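Local coordinates for protein type I site-specific restriction-modification system, R (Restriction) subunit (Vibrio vulnificus, PDB 3H1T) that probably serves as the ATP-dependent DNA-translocating motor and restriction subunit of a type I restriction enzyme, this fragment holding its N-terminal part and two helicase-like domains, at residues 167-172 with 222-227; 276-281 with 300-305; 508-513 with 533-538. One frame throughout, in Å; residues are numbered along the deposited sequence.

Contact 1. Residues 167-172 with 222-227; sequences LLSPYH and LWSARW
Ser169 meets Ser224 and Ala225 where the loop after helix 164-167 passes the end of helix 211-224. The contact is small. Its apolar part is the methyl of Ala225 against the side chain of Ser169. Ala225 CB lies 3.9 Å from Ser169 CB and 3.8 Å from Ser169 OG. Thr166, just ahead of the loop segment, touches the same alanine and extends this patch.

Two hydroxyls also lie near each other, and each has a hydrogen-bond partner just beyond the segments. Ser169 OG stands opposite the backbone nitrogen (chi1 177°), and this turns it toward the helix end. Ser169 OG and Ser224 OG are 3.4 Å apart. Ser224 OG is hydrogen-bonded to the carbonyl oxygen of Trp220 in its own helix. A charged group adds to the join from one turn earlier: Lys221 NZ donates to the carbonyl oxygens of both Leu167 and Ser169. These two bonds tie the loop backbone to the helix.

Backbone bonds shape the helix side. Trp227 N reaches Leu222 O at 3.0 Å, and Arg226 N reaches Trp223 O at 2.8 Å. Arg226 has a positive phi of 65°. The chain then turns away, and Leu222 CD2 lies on one face of the Trp227 indole, offset toward its rim. Ser224 and Ala225 thus sit at a Schellman C-terminal end of the helix that follows the P-loop in the first RecA-like domain.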
loop_
_atom_site.group_PDB
_atom_site.type_symbol
_atom_site.label_atom_id
_atom_site.label_comp_id
_atom_site.label_asym_id
_atom_site.label_seq_id
_atom_site.Cartn_x
_atom_site.Cartn_y
_atom_site.Cartn_z
ATOM N N LEU A 167 -4.353 -17.484 -16.300
ATOM C CA LEU A 167 -3.302 -16.482 -16.280
ATOM C C LEU A 167 -3.739 -15.217 -16.994
ATOM O O LEU A 167 -3.369 -14.118 -16.583
ATOM C CB LEU A 167 -2.036 -17.012 -16.949
ATOM C CG LEU A 167 -0.811 -16.108 -16.746
ATOM C CD1 LEU A 167 -0.220 -16.425 -15.389
ATOM C CD2 LEU A 167 0.241 -16.341 -17.821
ATOM N N LEU A 168 -4.535 -15.370 -18.052
ATOM C CA LEU A 168 -4.998 -14.223 -18.828
ATOM C C LEU A 168 -6.426 -13.801 -18.514
ATOM O O LEU A 168 -6.947 -12.877 -19.138
ATOM C CB LEU A 168 -4.888 -14.500 -20.326
ATOM C CG LEU A 168 -3.521 -14.875 -20.914
ATOM C CD1 LEU A 168 -3.659 -15.089 -22.418
ATOM C CD2 LEU A 168 -2.495 -13.785 -20.612
ATOM N N SER A 169 -7.062 -14.470 -17.557
ATOM C CA SER A 169 -8.434 -14.135 -17.171
ATOM C C SER A 169 -8.514 -12.630 -16.907
ATOM O O SER A 169 -7.763 -12.105 -16.100
ATOM C CB SER A 169 -8.808 -14.941 -15.918
ATOM O OG SER A 169 -10.107 -14.630 -15.446
ATOM N N PRO A 170 -9.433 -11.922 -17.591
ATOM C CA PRO A 170 -9.647 -10.472 -17.477
ATOM C C PRO A 170 -9.944 -9.928 -16.086
ATOM O O PRO A 170 -10.548 -10.612 -15.258
ATOM C CB PRO A 170 -10.806 -10.214 -18.458
ATOM C CG PRO A 170 -10.636 -11.310 -19.491
ATOM C CD PRO A 170 -10.363 -12.497 -18.582
ATOM N N TYR A 171 -9.482 -8.708 -15.823
ATOM C CA TYR A 171 -9.763 -8.053 -14.563
ATOM C C TYR A 171 -11.223 -7.682 -14.687
ATOM O O TYR A 171 -11.854 -7.870 -15.735
ATOM C CB TYR A 171 -8.979 -6.730 -14.383
ATOM C CG TYR A 171 -7.499 -6.835 -14.170
ATOM C CD1 TYR A 171 -6.933 -7.944 -13.544
ATOM C CD2 TYR A 171 -6.665 -5.803 -14.560
ATOM C CE1 TYR A 171 -5.554 -8.021 -13.314
ATOM C CE2 TYR A 171 -5.290 -5.864 -14.337
ATOM C CZ TYR A 171 -4.741 -6.975 -13.717
ATOM O OH TYR A 171 -3.383 -7.037 -13.532
ATOM N N HIS A 172 -11.756 -7.129 -13.613
ATOM C CA HIS A 172 -13.117 -6.663 -13.624
ATOM C C HIS A 172 -12.904 -5.153 -13.743
ATOM O O HIS A 172 -12.312 -4.539 -12.851
ATOM C CB HIS A 172 -13.807 -7.042 -12.326
ATOM C CG HIS A 172 -15.213 -6.551 -12.243
ATOM N ND1 HIS A 172 -15.535 -5.289 -11.797
ATOM C CD2 HIS A 172 -16.381 -7.130 -12.613
ATOM C CE1 HIS A 172 -16.839 -5.108 -11.897
ATOM N NE2 HIS A 172 -17.376 -6.211 -12.390
ATOM N N LEU A 222 -9.271 -15.866 -10.890
ATOM C CA LEU A 222 -9.377 -17.308 -10.691
ATOM C C LEU A 222 -10.817 -17.829 -10.695
ATOM O O LEU A 222 -11.073 -18.921 -11.202
ATOM C CB LEU A 222 -8.698 -17.699 -9.383
ATOM C CG LEU A 222 -7.180 -17.531 -9.328
ATOM C CD1 LEU A 222 -6.745 -17.346 -7.888
ATOM C CD2 LEU A 222 -6.515 -18.733 -9.956
ATOM N N TRP A 223 -11.753 -17.057 -10.150
ATOM C CA TRP A 223 -13.151 -17.486 -10.099
ATOM C C TRP A 223 -13.770 -17.603 -11.491
ATOM O O TRP A 223 -14.140 -18.688 -11.946
ATOM C CB TRP A 223 -13.980 -16.503 -9.267
ATOM C CG TRP A 223 -15.416 -16.913 -9.108
ATOM C CD1 TRP A 223 -15.895 -18.010 -8.436
ATOM C CD2 TRP A 223 -16.565 -16.215 -9.601
ATOM N NE1 TRP A 223 -17.268 -18.031 -8.481
ATOM C CE2 TRP A 223 -17.704 -16.941 -9.192
ATOM C CE3 TRP A 223 -16.743 -15.045 -10.352
ATOM C CZ2 TRP A 223 -19.005 -16.530 -9.507
ATOM C CZ3 TRP A 223 -18.041 -14.637 -10.664
ATOM C CH2 TRP A 223 -19.151 -15.379 -10.241
ATOM N N SER A 224 -13.881 -16.470 -12.166
ATOM C CA SER A 224 -14.460 -16.437 -13.492
ATOM C C SER A 224 -13.808 -17.425 -14.453
ATOM O O SER A 224 -14.437 -17.851 -15.416
ATOM C CB SER A 224 -14.370 -15.014 -14.052
ATOM O OG SER A 224 -13.081 -14.469 -13.842
ATOM N N ALA A 225 -12.558 -17.794 -14.188
ATOM C CA ALA A 225 -11.816 -18.712 -15.051
ATOM C C ALA A 225 -12.092 -20.181 -14.730
ATOM O O ALA A 225 -11.601 -21.084 -15.420
ATOM C CB ALA A 225 -10.327 -18.436 -14.927
ATOM N N ARG A 226 -12.873 -20.410 -13.680
ATOM C CA ARG A 226 -13.219 -21.757 -13.244
ATOM C C ARG A 226 -11.978 -22.513 -12.762
ATOM O O ARG A 226 -11.871 -23.727 -12.950
ATOM C CB ARG A 226 -13.882 -22.561 -14.376
ATOM C CG ARG A 226 -15.069 -21.886 -15.052
ATOM C CD ARG A 226 -16.056 -21.319 -14.039
ATOM N NE ARG A 226 -17.428 -21.329 -14.548
ATOM C CZ ARG A 226 -18.108 -22.446 -14.804
ATOM N NH1 ARG A 226 -17.539 -23.630 -14.596
ATOM N NH2 ARG A 226 -19.353 -22.383 -15.267
ATOM N N TRP A 227 -11.033 -21.797 -12.152
ATOM C CA TRP A 227 -9.822 -22.416 -11.617
ATOM C C TRP A 227 -10.132 -23.065 -10.273
ATOM O O TRP A 227 -11.028 -22.621 -9.548
ATOM C CB TRP A 227 -8.703 -21.377 -11.390
ATOM C CG TRP A 227 -7.636 -21.870 -10.412
ATOM C CD1 TRP A 227 -6.551 -22.654 -10.704
ATOM C CD2 TRP A 227 -7.684 -21.779 -8.977
ATOM N NE1 TRP A 227 -5.932 -23.067 -9.543
ATOM C CE2 TRP A 227 -6.609 -22.548 -8.470
ATOM C CE3 TRP A 227 -8.538 -21.129 -8.070
ATOM C CZ2 TRP A 227 -6.371 -22.692 -7.103
ATOM C CZ3 TRP A 227 -8.299 -21.271 -6.709
ATOM C CH2 TRP A 227 -7.221 -22.051 -6.241
#

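Contact 2. Residues 276-281 with 300-305; sequences EIYFAI and QDFFDL
Tyr278 presents one face of its ring to the edges of both Phe302 and Phe303. The three form an aromatic cluster in the first RecA-like domain. It joins strand 277-281 to the loop that leads into strand 305-308. These two strands belong to the parallel sheet, with strand 238-242 between them, so the cluster spans a neighbouring strand. Leu239 of that middle strand touches Tyr278 and Phe303.

Both pairs across the contact are offset edge-to-face. The Phe302 plane is turned 69° from that of Tyr278, and the Phe303 plane 81°. The centroid separation is 5.7 Å in each pair. The phenylalanines take different parts of the tyrosine. Phe303 CE2 approaches the inner end of the ring, 3.9 Å from Tyr278 CD1. Phe302 CE2 approaches the outer end, 3.8 Å from Tyr278 CE1.

The two phenylalanines also pack on each other. Phe302 CD2 lies 3.6 Å above the plane of the Phe303 ring, over its centre, and Phe303 CD1 lies at the Phe302 edge. Phe302 CG is anti to the backbone N (chi1 -171°), which carries its ring toward the strand. Arg237 makes a cation-pi contact with Phe302, and Phe329 meets Phe303 edge-to-face.

The cluster is buried, yet the phenol oxygen is satisfied. Tyr278 OH is hydrogen-bonded to Val272 O and lies 3.5 Å from Phe302 CZ, near the plane of that ring.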
loop_
_atom_site.group_PDB
_atom_site.type_symbol
_atom_site.label_atom_id
_atom_site.label_comp_id
_atom_site.label_asym_id
_atom_site.label_seq_id
_atom_site.Cartn_x
_atom_site.Cartn_y
_atom_site.Cartn_z
ATOM N N GLU A 276 -20.091 -19.495 -2.795
ATOM C CA GLU A 276 -18.761 -19.622 -3.419
ATOM C C GLU A 276 -17.698 -18.660 -2.879
ATOM O O GLU A 276 -16.532 -19.034 -2.737
ATOM C CB GLU A 276 -18.859 -19.424 -4.929
ATOM C CG GLU A 276 -20.196 -19.829 -5.512
ATOM C CD GLU A 276 -20.068 -20.301 -6.937
ATOM O OE1 GLU A 276 -18.958 -20.763 -7.280
ATOM O OE2 GLU A 276 -21.061 -20.231 -7.699
ATOM N N ILE A 277 -18.083 -17.418 -2.611
ATOM C CA ILE A 277 -17.146 -16.437 -2.071
ATOM C C ILE A 277 -17.529 -16.052 -0.644
ATOM O O ILE A 277 -18.543 -15.382 -0.424
ATOM C CB ILE A 277 -17.092 -15.154 -2.951
ATOM C CG1 ILE A 277 -16.180 -15.385 -4.162
ATOM C CG2 ILE A 277 -16.579 -13.974 -2.137
ATOM C CD1 ILE A 277 -16.718 -16.396 -5.164
ATOM N N TYR A 278 -16.699 -16.464 0.313
ATOM C CA TYR A 278 -16.944 -16.199 1.734
ATOM C C TYR A 278 -16.094 -15.117 2.403
ATOM O O TYR A 278 -14.920 -14.934 2.069
ATOM C CB TYR A 278 -16.770 -17.486 2.537
ATOM C CG TYR A 278 -17.712 -18.591 2.134
ATOM C CD1 TYR A 278 -17.503 -19.319 0.964
ATOM C CD2 TYR A 278 -18.798 -18.931 2.938
ATOM C CE1 TYR A 278 -18.351 -20.366 0.609
ATOM C CE2 TYR A 278 -19.660 -19.973 2.589
ATOM C CZ TYR A 278 -19.426 -20.689 1.428
ATOM O OH TYR A 278 -20.259 -21.741 1.106
ATOM N N PHE A 279 -16.699 -14.413 3.358
ATOM C CA PHE A 279 -16.016 -13.368 4.113
ATOM C C PHE A 279 -16.202 -13.729 5.582
ATOM O O PHE A 279 -17.242 -14.263 5.962
ATOM C CB PHE A 279 -16.649 -11.996 3.859
ATOM C CG PHE A 279 -16.742 -11.620 2.405
ATOM C CD1 PHE A 279 -17.826 -12.029 1.632
ATOM C CD2 PHE A 279 -15.747 -10.847 1.812
ATOM C CE1 PHE A 279 -17.924 -11.665 0.279
ATOM C CE2 PHE A 279 -15.827 -10.476 0.467
ATOM C CZ PHE A 279 -16.919 -10.886 -0.306
ATOM N N ALA A 280 -15.204 -13.452 6.410
ATOM C CA ALA A 280 -15.308 -13.765 7.827
ATOM C C ALA A 280 -14.328 -12.973 8.681
ATOM O O ALA A 280 -13.184 -12.728 8.286
ATOM C CB ALA A 280 -15.091 -15.272 8.042
ATOM N N ILE A 281 -14.799 -12.540 9.841
ATOM C CA ILE A 281 -13.978 -11.802 10.786
ATOM C C ILE A 281 -13.585 -12.831 11.839
ATOM O O ILE A 281 -14.392 -13.687 12.193
ATOM C CB ILE A 281 -14.787 -10.638 11.423
ATOM C CG1 ILE A 281 -14.578 -9.349 10.616
ATOM C CG2 ILE A 281 -14.353 -10.408 12.865
ATOM C CD1 ILE A 281 -15.115 -9.401 9.189
ATOM N N GLN A 300 -12.044 -29.832 5.642
ATOM C CA GLN A 300 -10.702 -29.299 5.401
ATOM C C GLN A 300 -10.556 -28.804 3.965
ATOM O O GLN A 300 -10.175 -27.657 3.718
ATOM C CB GLN A 300 -9.641 -30.375 5.666
ATOM C CG GLN A 300 -9.889 -31.190 6.928
ATOM C CD GLN A 300 -8.918 -30.862 8.051
ATOM O OE1 GLN A 300 -9.309 -30.773 9.222
ATOM N NE2 GLN A 300 -7.643 -30.700 7.704
ATOM N N ASP A 301 -10.881 -29.679 3.024
ATOM C CA ASP A 301 -10.771 -29.381 1.605
ATOM C C ASP A 301 -11.964 -28.646 1.017
ATOM O O ASP A 301 -12.275 -28.809 -0.168
ATOM C CB ASP A 301 -10.542 -30.680 0.838
ATOM C CG ASP A 301 -11.639 -31.704 1.090
ATOM O OD1 ASP A 301 -11.976 -31.944 2.275
ATOM O OD2 ASP A 301 -12.153 -32.278 0.105
ATOM N N PHE A 302 -12.633 -27.833 1.827
ATOM C CA PHE A 302 -13.776 -27.081 1.318
ATOM C C PHE A 302 -13.249 -26.057 0.314
ATOM O O PHE A 302 -13.467 -26.190 -0.897
ATOM C CB PHE A 302 -14.507 -26.369 2.460
ATOM C CG PHE A 302 -15.824 -25.752 2.055
ATOM C CD1 PHE A 302 -16.865 -26.551 1.586
ATOM C CD2 PHE A 302 -16.031 -24.374 2.152
ATOM C CE1 PHE A 302 -18.092 -25.986 1.224
ATOM C CE2 PHE A 302 -17.252 -23.793 1.791
ATOM C CZ PHE A 302 -18.284 -24.597 1.327
ATOM N N PHE A 303 -12.525 -25.056 0.824
ATOM C CA PHE A 303 -11.959 -23.966 0.014
ATOM C C PHE A 303 -10.786 -24.322 -0.901
ATOM O O PHE A 303 -9.974 -25.200 -0.599
ATOM C CB PHE A 303 -11.498 -22.826 0.924
ATOM C CG PHE A 303 -12.529 -22.367 1.906
ATOM C CD1 PHE A 303 -12.618 -22.963 3.153
ATOM C CD2 PHE A 303 -13.387 -21.315 1.601
ATOM C CE1 PHE A 303 -13.546 -22.522 4.094
ATOM C CE2 PHE A 303 -14.320 -20.863 2.537
ATOM C CZ PHE A 303 -14.395 -21.471 3.790
ATOM N N ASP A 304 -10.692 -23.614 -2.023
ATOM C CA ASP A 304 -9.591 -23.824 -2.957
ATOM C C ASP A 304 -8.548 -22.749 -2.648
ATOM O O ASP A 304 -7.343 -22.913 -2.896
ATOM C CB ASP A 304 -10.062 -23.661 -4.408
ATOM C CG ASP A 304 -11.180 -24.626 -4.778
ATOM O OD1 ASP A 304 -12.336 -24.399 -4.359
ATOM O OD2 ASP A 304 -10.899 -25.609 -5.497
ATOM N N LEU A 305 -9.042 -21.649 -2.093
ATOM C CA LEU A 305 -8.219 -20.504 -1.774
ATOM C C LEU A 305 -8.720 -19.706 -0.580
ATOM O O LEU A 305 -9.924 -19.568 -0.355
ATOM C CB LEU A 305 -8.163 -19.571 -2.981
ATOM C CG LEU A 305 -7.324 -18.306 -2.796
ATOM C CD1 LEU A 305 -5.871 -18.720 -2.683
ATOM C CD2 LEU A 305 -7.519 -17.356 -3.980
#

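Contact 3. Residues 508-513 with 533-538; sequences LLTTGV and FKQIVG
Gln535 CG is anti to its carbonyl carbon (chi1 -77°), and the chain beyond is extended (chi2 175°). The amide is thereby carried out from helix 530-537 to the side chain of Thr511. In Thr511 it is the methyl, CG2, that lies opposite the carbonyl carbon and faces the helix. Thr511 OG1 lies between the backbone N and the carbonyl carbon.

The Thr511 methyl sits over the flat face of the Gln535 amide. Thr511 CG2 is 3.2 Å from Gln535 CD and 3.1 Å from Gln535 NE2. These are short for van der Waals contacts, and their exact values are doubtful. No hydrogen bond crosses between the segments. Gln535 NE2 also comes within 3.6 Å of Thr510 CB. The amide lies under the Thr511 methyl, and its nitrogen end reaches Thr510. Thr510 OG1 is bound within its own loop, to the carbonyl oxygen of Gln507.

The sequences place the contact between two helicase motifs of the second RecA-like domain. The loop carries the TTGVDAP sequence of motif V. The helix enters the QxxGRxxR pattern of motif VI, with Gln535 as its first residue. In helicases of this superfamily these motifs generally take part in ATP and nucleic acid handling.

Deeper in, the side chains meet through apolar groups. Thr510 CG2 meets the methylene Ile536 CG1 at 4.0 Å, and Phe445 of strand 441-446 touches both residues. The backbones come close here too, with the CA atoms of Thr510 and Ile536 5.2 Å apart. Thr510 O and Gln535 O are two acceptors 3.4 Å apart, which would be mildly unfavourable alone. Arg539 NE donates to Gln535 O and probably offsets this.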
loop_
_atom_site.group_PDB
_atom_site.type_symbol
_atom_site.label_atom_id
_atom_site.label_comp_id
_atom_site.label_asym_id
_atom_site.label_seq_id
_atom_site.Cartn_x
_atom_site.Cartn_y
_atom_site.Cartn_z
ATOM N N LEU A 508 -7.123 1.201 19.979
ATOM C CA LEU A 508 -8.172 1.095 18.962
ATOM C C LEU A 508 -7.963 1.750 17.580
ATOM O O LEU A 508 -8.323 1.162 16.552
ATOM C CB LEU A 508 -9.489 1.607 19.534
ATOM C CG LEU A 508 -10.676 1.301 18.621
ATOM C CD1 LEU A 508 -10.948 -0.192 18.655
ATOM C CD2 LEU A 508 -11.902 2.079 19.075
ATOM N N LEU A 509 -7.405 2.957 17.540
ATOM C CA LEU A 509 -7.228 3.605 16.249
ATOM C C LEU A 509 -5.907 3.328 15.554
ATOM O O LEU A 509 -5.609 3.940 14.535
ATOM C CB LEU A 509 -7.445 5.113 16.368
ATOM C CG LEU A 509 -8.804 5.544 16.947
ATOM C CD1 LEU A 509 -9.020 7.028 16.702
ATOM C CD2 LEU A 509 -9.937 4.739 16.310
ATOM N N THR A 510 -5.110 2.410 16.081
ATOM C CA THR A 510 -3.867 2.102 15.404
ATOM C C THR A 510 -4.256 1.577 14.017
ATOM O O THR A 510 -3.647 1.955 13.019
ATOM C CB THR A 510 -3.027 1.065 16.187
ATOM O OG1 THR A 510 -3.866 -0.002 16.640
ATOM C CG2 THR A 510 -2.346 1.730 17.380
ATOM N N THR A 511 -5.268 0.706 13.960
ATOM C CA THR A 511 -5.767 0.174 12.684
ATOM C C THR A 511 -7.263 0.477 12.606
ATOM O O THR A 511 -7.953 -0.005 11.714
ATOM C CB THR A 511 -5.638 -1.360 12.546
ATOM O OG1 THR A 511 -6.516 -2.004 13.477
ATOM C CG2 THR A 511 -4.222 -1.803 12.781
ATOM N N GLY A 512 -7.751 1.279 13.545
ATOM C CA GLY A 512 -9.156 1.619 13.580
ATOM C C GLY A 512 -9.625 2.762 12.688
ATOM O O GLY A 512 -10.776 2.752 12.245
ATOM N N VAL A 513 -8.763 3.733 12.403
ATOM C CA VAL A 513 -9.141 4.892 11.597
ATOM C C VAL A 513 -8.809 4.884 10.122
ATOM O O VAL A 513 -7.729 4.479 9.705
ATOM C CB VAL A 513 -8.490 6.191 12.113
ATOM C CG1 VAL A 513 -9.557 7.252 12.292
ATOM C CG2 VAL A 513 -7.712 5.932 13.392
ATOM N N PHE A 533 4.168 0.826 15.170
ATOM C CA PHE A 533 4.668 2.129 14.773
ATOM C C PHE A 533 4.191 2.491 13.364
ATOM O O PHE A 533 3.667 3.580 13.128
ATOM C CB PHE A 533 6.201 2.156 14.814
ATOM C CG PHE A 533 6.786 3.483 14.436
ATOM C CD1 PHE A 533 6.859 4.519 15.364
ATOM C CD2 PHE A 533 7.257 3.703 13.138
ATOM C CE1 PHE A 533 7.397 5.771 15.002
ATOM C CE2 PHE A 533 7.797 4.938 12.765
ATOM C CZ PHE A 533 7.868 5.978 13.699
ATOM N N LYS A 534 4.383 1.563 12.434
ATOM C CA LYS A 534 3.989 1.779 11.048
ATOM C C LYS A 534 2.488 1.940 10.854
ATOM O O LYS A 534 2.049 2.593 9.907
ATOM C CB LYS A 534 4.502 0.643 10.167
ATOM C CG LYS A 534 6.021 0.628 10.025
ATOM C CD LYS A 534 6.473 -0.083 8.759
ATOM C CE LYS A 534 7.988 -0.352 8.768
ATOM N NZ LYS A 534 8.856 0.873 8.752
ATOM N N GLN A 535 1.702 1.327 11.732
ATOM C CA GLN A 535 0.256 1.439 11.663
ATOM C C GLN A 535 -0.118 2.849 12.104
ATOM O O GLN A 535 -1.011 3.478 11.531
ATOM C CB GLN A 535 -0.416 0.422 12.589
ATOM C CG GLN A 535 -0.445 -1.000 12.059
ATOM C CD GLN A 535 -1.020 -1.974 13.071
ATOM O OE1 GLN A 535 -1.058 -3.184 12.843
ATOM N NE2 GLN A 535 -1.479 -1.448 14.199
ATOM N N ILE A 536 0.574 3.345 13.124
ATOM C CA ILE A 536 0.310 4.674 13.635
ATOM C C ILE A 536 0.641 5.681 12.549
ATOM O O ILE A 536 -0.207 6.500 12.171
ATOM C CB ILE A 536 1.123 4.942 14.923
ATOM C CG1 ILE A 536 0.515 4.140 16.083
ATOM C CG2 ILE A 536 1.115 6.416 15.263
ATOM C CD1 ILE A 536 1.324 4.177 17.358
ATOM N N VAL A 537 1.856 5.589 12.015
ATOM C CA VAL A 537 2.297 6.492 10.953
ATOM C C VAL A 537 1.405 6.410 9.701
ATOM O O VAL A 537 1.219 7.397 8.989
ATOM C CB VAL A 537 3.782 6.198 10.581
ATOM C CG1 VAL A 537 4.220 7.030 9.397
ATOM C CG2 VAL A 537 4.668 6.519 11.769
ATOM N N GLY A 538 0.833 5.232 9.458
ATOM C CA GLY A 538 -0.038 5.047 8.315
ATOM C C GLY A 538 -1.404 5.691 8.476
ATOM O O GLY A 538 -2.257 5.578 7.593
#

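In the fold
Contacts 1 and 2 share the first RecA-like domain and touch, with centres about 17 Å apart. Trp223, at the helix end of contact 1, packs on Ile277 and makes a weak hydrogen bond to Glu276. Leu222 packs on Leu305. Contact 3 belongs to the second RecA-like domain, its nearest atoms about 11 Å from contact 2 and about 25 Å from contact 1. Contact 2 is buried and wholly aromatic, between a strand and the loop before another strand. Contacts 1 and 3 are partly buried and join a loop to a helix. Contact 1 uses serines and an alanine at a helix end. Contact 3 sets threonine methyls against an amide face and an isoleucine on a helix side.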